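Local coordinates for endoglucanase (Humicola insolens, PDB 1DYS), which hydrolyses internal beta-1,4-glucosidic linkages in cellulose as a family 6 glycoside hydrolase, contributing to the recycling of plant biomass, at residues T49-F57 / G82-R91. Sequence-based numbering, arbitrary orientation.
Sequences TFYWISNIF and GLVLYNLPDR
Strands 51-53 and 79-85 pair in parallel, as neighbours of one beta-alpha-beta unit in the family 6 barrel, and their C-terminal ends reach the probable substrate-binding site, which includes Trp52 and Ser54. Tyr51 N donates to Gly82 O (2.9 Å) almost straight, and Val84 N to Tyr51 O and Ile53 N to Val84 O continue the ladder. At its start Gly82 CA sits over the centre of the Phe50 ring. On one face of the sheet Val84 CG2 presses on the indole of Trp52, 3.6 Å from the centroid of its five-membered ring; Val84 CG1, anti to the backbone N (chi1 -171°), meets CE3 of the six-membered ring. That ring makes an offset edge-to-face pair with Tyr86, the indole supplying the edge, with planes at 84°. Replacing Trp52 by an alanine would probably leave Val84 CG2 and the Tyr86 ring without their indole partner and Val309 O without the NE1 donor. Beyond the strands, Arg91 NH1 bridges two carbonyls, Ser54 O and Tyr86 O, each at 2.8 Å, while Tyr86 CE2 lies over the guanidinium face and Arg91 CD over the tyrosine ring. Tyr86 OH is hydrogen-bonded to Asp92, a probable proton donor, so this aromatic pair adjoins the catalytic centre. Helix 60-74 connects the two strands; strand 132-136 continues the sheet beyond strand 79-85, and helix 108-126 packs on Leu83 and Leu85.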
ATOM      1  N   THR A  49      16.914  -4.382  13.954  1.00 16.03           N
ATOM      2  CA  THR A  49      16.199  -3.451  13.081  1.00 16.13           C
ATOM      3  C   THR A  49      14.827  -3.213  13.720  1.00 17.15           C
ATOM      4  O   THR A  49      14.305  -4.151  14.329  1.00 15.90           O
ATOM      5  CB  THR A  49      16.083  -4.029  11.676  1.00 16.91           C
ATOM      6  OG1 THR A  49      17.423  -4.159  11.149  1.00 14.21           O
ATOM      7  CG2 THR A  49      15.456  -2.999  10.730  1.00 16.21           C
ATOM      8  N   PHE A  50      14.289  -1.989  13.639  1.00 16.48           N
ATOM      9  CA  PHE A  50      12.935  -1.833  14.158  1.00 13.84           C
ATOM     10  C   PHE A  50      11.890  -2.579  13.333  1.00 14.81           C
ATOM     11  O   PHE A  50      12.067  -2.908  12.156  1.00 15.09           O
ATOM     12  CB  PHE A  50      12.578  -0.330  14.012  1.00 13.55           C
ATOM     13  CG  PHE A  50      13.107   0.519  15.121  1.00 13.29           C
ATOM     14  CD1 PHE A  50      14.439   0.500  15.472  1.00 16.48           C
ATOM     15  CD2 PHE A  50      12.244   1.335  15.838  1.00 15.87           C
ATOM     16  CE1 PHE A  50      14.903   1.276  16.504  1.00 15.15           C
ATOM     17  CE2 PHE A  50      12.693   2.107  16.904  1.00 16.11           C
ATOM     18  CZ  PHE A  50      14.052   2.093  17.243  1.00 15.82           C
ATOM     19  N   TYR A  51      10.778  -2.854  14.023  1.00 11.65           N
ATOM     20  CA  TYR A  51       9.564  -3.425  13.408  1.00 12.70           C
ATOM     21  C   TYR A  51       8.595  -2.295  13.082  1.00 11.84           C
ATOM     22  O   TYR A  51       8.251  -1.491  13.978  1.00 15.79           O
ATOM     23  CB  TYR A  51       8.901  -4.327  14.465  1.00 13.11           C
ATOM     24  CG  TYR A  51       9.597  -5.641  14.778  1.00 13.50           C
ATOM     25  CD1 TYR A  51      10.720  -5.610  15.606  1.00 13.00           C
ATOM     26  CD2 TYR A  51       9.154  -6.864  14.332  1.00 15.21           C
ATOM     27  CE1 TYR A  51      11.402  -6.752  15.959  1.00 15.73           C
ATOM     28  CE2 TYR A  51       9.825  -8.033  14.683  1.00 16.71           C
ATOM     29  CZ  TYR A  51      10.950  -7.963  15.484  1.00 19.01           C
ATOM     30  OH  TYR A  51      11.604  -9.133  15.806  1.00 16.58           O
ATOM     31  N   TRP A  52       8.125  -2.210  11.841  1.00 13.83           N
ATOM     32  CA  TRP A  52       7.208  -1.187  11.427  1.00 12.86           C
ATOM     33  C   TRP A  52       5.744  -1.608  11.571  1.00 13.06           C
ATOM     34  O   TRP A  52       5.293  -2.562  10.952  1.00 15.63           O
ATOM     35  CB  TRP A  52       7.452  -0.796   9.970  1.00 13.88           C
ATOM     36  CG  TRP A  52       8.734  -0.016   9.793  1.00 11.93           C
ATOM     37  CD1 TRP A  52      10.013  -0.451  10.000  1.00 14.24           C
ATOM     38  CD2 TRP A  52       8.836   1.372   9.406  1.00 12.10           C
ATOM     39  NE1 TRP A  52      10.916   0.534   9.703  1.00 10.67           N
ATOM     40  CE2 TRP A  52      10.202   1.666   9.348  1.00 12.07           C
ATOM     41  CE3 TRP A  52       7.891   2.356   9.087  1.00 12.55           C
ATOM     42  CZ2 TRP A  52      10.661   2.942   8.970  1.00 12.99           C
ATOM     43  CZ3 TRP A  52       8.349   3.615   8.722  1.00 13.86           C
ATOM     44  CH2 TRP A  52       9.733   3.890   8.656  1.00 13.59           C
ATOM     45  N   ILE A  53       5.074  -0.812  12.419  1.00 11.99           N
ATOM     46  CA  ILE A  53       3.649  -1.127  12.698  1.00 13.95           C
ATOM     47  C   ILE A  53       2.817  -0.138  11.897  1.00 15.56           C
ATOM     48  O   ILE A  53       2.272   0.853  12.443  1.00 13.88           O
ATOM     49  CB  ILE A  53       3.348  -1.058  14.196  1.00 11.83           C
ATOM     50  CG1 ILE A  53       4.311  -1.844  15.085  1.00 13.23           C
ATOM     51  CG2 ILE A  53       1.927  -1.661  14.397  1.00 15.04           C
ATOM     52  CD1 ILE A  53       4.715  -3.228  14.665  1.00 14.75           C
ATOM     53  N   SER A  54       2.880  -0.313  10.586  1.00 15.20           N
ATOM     54  CA  SER A  54       2.419   0.686   9.615  1.00 10.25           C
ATOM     55  C   SER A  54       0.930   0.700   9.353  1.00 14.35           C
ATOM     56  O   SER A  54       0.476   1.460   8.500  1.00 15.04           O
ATOM     57  CB  SER A  54       3.211   0.534   8.311  1.00 13.89           C
ATOM     58  OG  SER A  54       4.628   0.565   8.580  1.00 17.22           O
ATOM     59  N   ASN A  55       0.175  -0.160   9.997  1.00 15.12           N
ATOM     60  CA  ASN A  55      -1.281  -0.192   9.864  1.00 14.74           C
ATOM     61  C   ASN A  55      -1.848  -1.137  10.923  1.00 15.53           C
ATOM     62  O   ASN A  55      -1.115  -1.769  11.696  1.00 15.28           O
ATOM     63  CB  ASN A  55      -1.742  -0.574   8.467  1.00 14.25           C
ATOM     64  CG  ASN A  55      -1.103  -1.873   8.052  1.00 15.84           C
ATOM     65  OD1 ASN A  55      -1.275  -2.924   8.662  1.00 15.76           O
ATOM     66  ND2 ASN A  55      -0.269  -1.764   7.011  1.00 20.84           N
ATOM     67  N   ILE A  56      -3.173  -1.165  11.033  1.00 13.68           N
ATOM     68  CA  ILE A  56      -3.883  -1.900  12.087  1.00 16.07           C
ATOM     69  C   ILE A  56      -3.636  -3.386  11.936  1.00 15.12           C
ATOM     70  O   ILE A  56      -3.417  -4.068  12.957  1.00 14.39           O
ATOM     71  CB  ILE A  56      -5.385  -1.555  12.071  1.00 14.99           C
ATOM     72  CG1 ILE A  56      -5.596  -0.169  12.714  1.00 15.05           C
ATOM     73  CG2 ILE A  56      -6.220  -2.584  12.831  1.00 15.64           C
ATOM     74  CD1 ILE A  56      -6.899   0.469  12.174  1.00 15.09           C
ATOM     75  N   PHE A  57      -3.615  -3.902  10.719  1.00 15.86           N
ATOM     76  CA  PHE A  57      -3.284  -5.304  10.480  1.00 11.80           C
ATOM     77  C   PHE A  57      -1.927  -5.658  11.140  1.00 15.24           C
ATOM     78  O   PHE A  57      -1.784  -6.748  11.693  1.00 14.57           O
ATOM     79  CB  PHE A  57      -3.222  -5.551   8.979  1.00 15.25           C
ATOM     80  CG  PHE A  57      -2.823  -6.931   8.549  1.00 14.23           C
ATOM     81  CD1 PHE A  57      -3.768  -7.929   8.486  1.00 15.89           C
ATOM     82  CD2 PHE A  57      -1.506  -7.242   8.258  1.00 15.74           C
ATOM     83  CE1 PHE A  57      -3.423  -9.210   8.088  1.00 16.76           C
ATOM     84  CE2 PHE A  57      -1.142  -8.500   7.830  1.00 21.90           C
ATOM     85  CZ  PHE A  57      -2.107  -9.494   7.787  1.00 19.88           C
ATOM     86  N   GLY A  82      12.736  -2.279  19.001  1.00 13.32           N
ATOM     87  CA  GLY A  82      12.397  -1.003  18.345  1.00 14.02           C
ATOM     88  C   GLY A  82      11.078  -1.232  17.590  1.00 12.83           C
ATOM     89  O   GLY A  82      10.981  -2.176  16.804  1.00 11.47           O
ATOM     90  N   LEU A  83      10.140  -0.293  17.818  1.00 11.68           N
ATOM     91  CA  LEU A  83       8.850  -0.338  17.105  1.00 12.33           C
ATOM     92  C   LEU A  83       8.630   1.027  16.438  1.00 13.16           C
ATOM     93  O   LEU A  83       8.921   2.045  17.069  1.00 13.82           O
ATOM     94  CB  LEU A  83       7.655  -0.585  18.034  1.00 11.71           C
ATOM     95  CG  LEU A  83       7.677  -1.940  18.757  1.00 14.81           C
ATOM     96  CD1 LEU A  83       6.462  -1.992  19.702  1.00 14.82           C
ATOM     97  CD2 LEU A  83       7.675  -3.078  17.771  1.00 13.22           C
ATOM     98  N   VAL A  84       8.046   1.028  15.241  1.00 11.69           N
ATOM     99  CA  VAL A  84       7.754   2.310  14.570  1.00  9.75           C
ATOM    100  C   VAL A  84       6.220   2.466  14.614  1.00 11.01           C
ATOM    101  O   VAL A  84       5.541   1.573  14.146  1.00 14.07           O
ATOM    102  CB  VAL A  84       8.206   2.328  13.101  1.00 12.58           C
ATOM    103  CG1 VAL A  84       8.052   3.761  12.575  1.00 15.29           C
ATOM    104  CG2 VAL A  84       9.684   1.927  12.984  1.00 11.72           C
ATOM    105  N   LEU A  85       5.754   3.497  15.302  1.00 12.20           N
ATOM    106  CA  LEU A  85       4.302   3.747  15.414  1.00 11.40           C
ATOM    107  C   LEU A  85       4.038   4.710  14.267  1.00 12.29           C
ATOM    108  O   LEU A  85       4.489   5.871  14.297  1.00 13.55           O
ATOM    109  CB  LEU A  85       4.048   4.351  16.803  1.00 13.55           C
ATOM    110  CG  LEU A  85       2.577   4.511  17.181  1.00 12.40           C
ATOM    111  CD1 LEU A  85       2.434   4.369  18.688  1.00 15.19           C
ATOM    112  CD2 LEU A  85       2.047   5.845  16.688  1.00 17.10           C
ATOM    113  N   TYR A  86       3.356   4.194  13.239  1.00 13.64           N
ATOM    114  CA  TYR A  86       3.224   4.954  11.996  1.00 10.83           C
ATOM    115  C   TYR A  86       1.880   4.724  11.316  1.00 15.34           C
ATOM    116  O   TYR A  86       1.820   3.923  10.392  1.00 14.86           O
ATOM    117  CB  TYR A  86       4.386   4.551  11.064  1.00 12.42           C
ATOM    118  CG  TYR A  86       4.506   5.157   9.710  1.00 12.60           C
ATOM    119  CD1 TYR A  86       4.479   6.531   9.490  1.00  9.94           C
ATOM    120  CD2 TYR A  86       4.660   4.359   8.565  1.00 13.74           C
ATOM    121  CE1 TYR A  86       4.638   7.110   8.232  1.00 12.13           C
ATOM    122  CE2 TYR A  86       4.793   4.899   7.309  1.00 16.78           C
ATOM    123  CZ  TYR A  86       4.779   6.275   7.138  1.00 15.36           C
ATOM    124  OH  TYR A  86       4.919   6.789   5.864  1.00 14.76           O
ATOM    125  N   ASN A  87       0.853   5.398  11.819  1.00 15.39           N
ATOM    126  CA  ASN A  87      -0.468   5.268  11.139  1.00 10.89           C
ATOM    127  C   ASN A  87      -1.278   6.533  11.275  1.00 12.51           C
ATOM    128  O   ASN A  87      -2.537   6.509  11.331  1.00 14.17           O
ATOM    129  CB  ASN A  87      -1.174   4.041  11.702  1.00 12.53           C
ATOM    130  CG  ASN A  87      -2.269   3.541  10.752  1.00 15.12           C
ATOM    131  OD1 ASN A  87      -2.294   3.868   9.566  1.00 13.51           O
ATOM    132  ND2 ASN A  87      -3.171   2.742  11.291  1.00 14.63           N
ATOM    133  N   LEU A  88      -0.616   7.690  11.268  1.00 12.48           N
ATOM    134  CA  LEU A  88      -1.344   8.956  11.425  1.00 13.76           C
ATOM    135  C   LEU A  88      -2.405   9.167  10.376  1.00 13.37           C
ATOM    136  O   LEU A  88      -2.295   8.839   9.183  1.00 14.66           O
ATOM    137  CB  LEU A  88      -0.289  10.089  11.234  1.00 16.32           C
ATOM    138  CG  LEU A  88      -0.615  11.464  11.818  1.00 16.68           C
ATOM    139  CD1 LEU A  88      -0.713  11.386  13.337  1.00 16.55           C
ATOM    140  CD2 LEU A  88       0.460  12.464  11.389  1.00 16.00           C
ATOM    141  N   PRO A  89      -3.531   9.723  10.793  1.00 15.44           N
ATOM    142  CA  PRO A  89      -4.555  10.075   9.814  1.00 15.41           C
ATOM    143  C   PRO A  89      -3.980  11.139   8.895  1.00 15.17           C
ATOM    144  O   PRO A  89      -3.234  12.064   9.295  1.00 14.69           O
ATOM    145  CB  PRO A  89      -5.761  10.626  10.602  1.00 15.65           C
ATOM    146  CG  PRO A  89      -5.430  10.184  11.984  1.00 15.43           C
ATOM    147  CD  PRO A  89      -3.918  10.072  12.150  1.00 12.94           C
ATOM    148  N   ASP A  90      -4.212  11.012   7.595  1.00 12.82           N
ATOM    149  CA  ASP A  90      -3.688  11.895   6.564  1.00 16.10           C
ATOM    150  C   ASP A  90      -2.157  11.921   6.572  1.00 19.34           C
ATOM    151  O   ASP A  90      -1.486  12.957   6.384  1.00 17.20           O
ATOM    152  CB  ASP A  90      -4.218  13.332   6.721  1.00 13.45           C
ATOM    153  CG  ASP A  90      -5.687  13.428   6.331  1.00 24.51           C
ATOM    154  OD1 ASP A  90      -6.286  12.362   6.055  1.00 19.04           O
ATOM    155  OD2 ASP A  90      -6.221  14.565   6.323  1.00 18.33           O
ATOM    156  N   ARG A  91      -1.609  10.749   6.845  1.00 13.43           N
ATOM    157  CA  ARG A  91      -0.180  10.463   6.897  1.00 14.50           C
ATOM    158  C   ARG A  91       0.578  11.020   5.705  1.00 14.98           C
ATOM    159  O   ARG A  91       0.068  11.013   4.585  1.00 15.76           O
ATOM    160  CB  ARG A  91      -0.028   8.926   6.862  1.00 13.98           C
ATOM    161  CG  ARG A  91       1.246   8.427   7.550  1.00 13.34           C
ATOM    162  CD  ARG A  91       1.175   6.927   7.803  1.00 13.92           C
ATOM    163  NE  ARG A  91       1.280   6.155   6.540  1.00 13.23           N
ATOM    164  CZ  ARG A  91       1.290   4.822   6.574  1.00 12.35           C
ATOM    165  NH1 ARG A  91       1.215   4.065   7.669  1.00 13.29           N
ATOM    166  NH2 ARG A  91       1.366   4.202   5.366  1.00 14.70           N
TER
HETATM  167  O   HOH W   1      13.850  -4.254  17.151  1.00 16.72           O
HETATM  168  O   HOH W   2      -1.929   2.585   7.141  1.00 13.16           O
HETATM  169  O   HOH W   3       0.232   1.140   5.367  1.00 29.17           O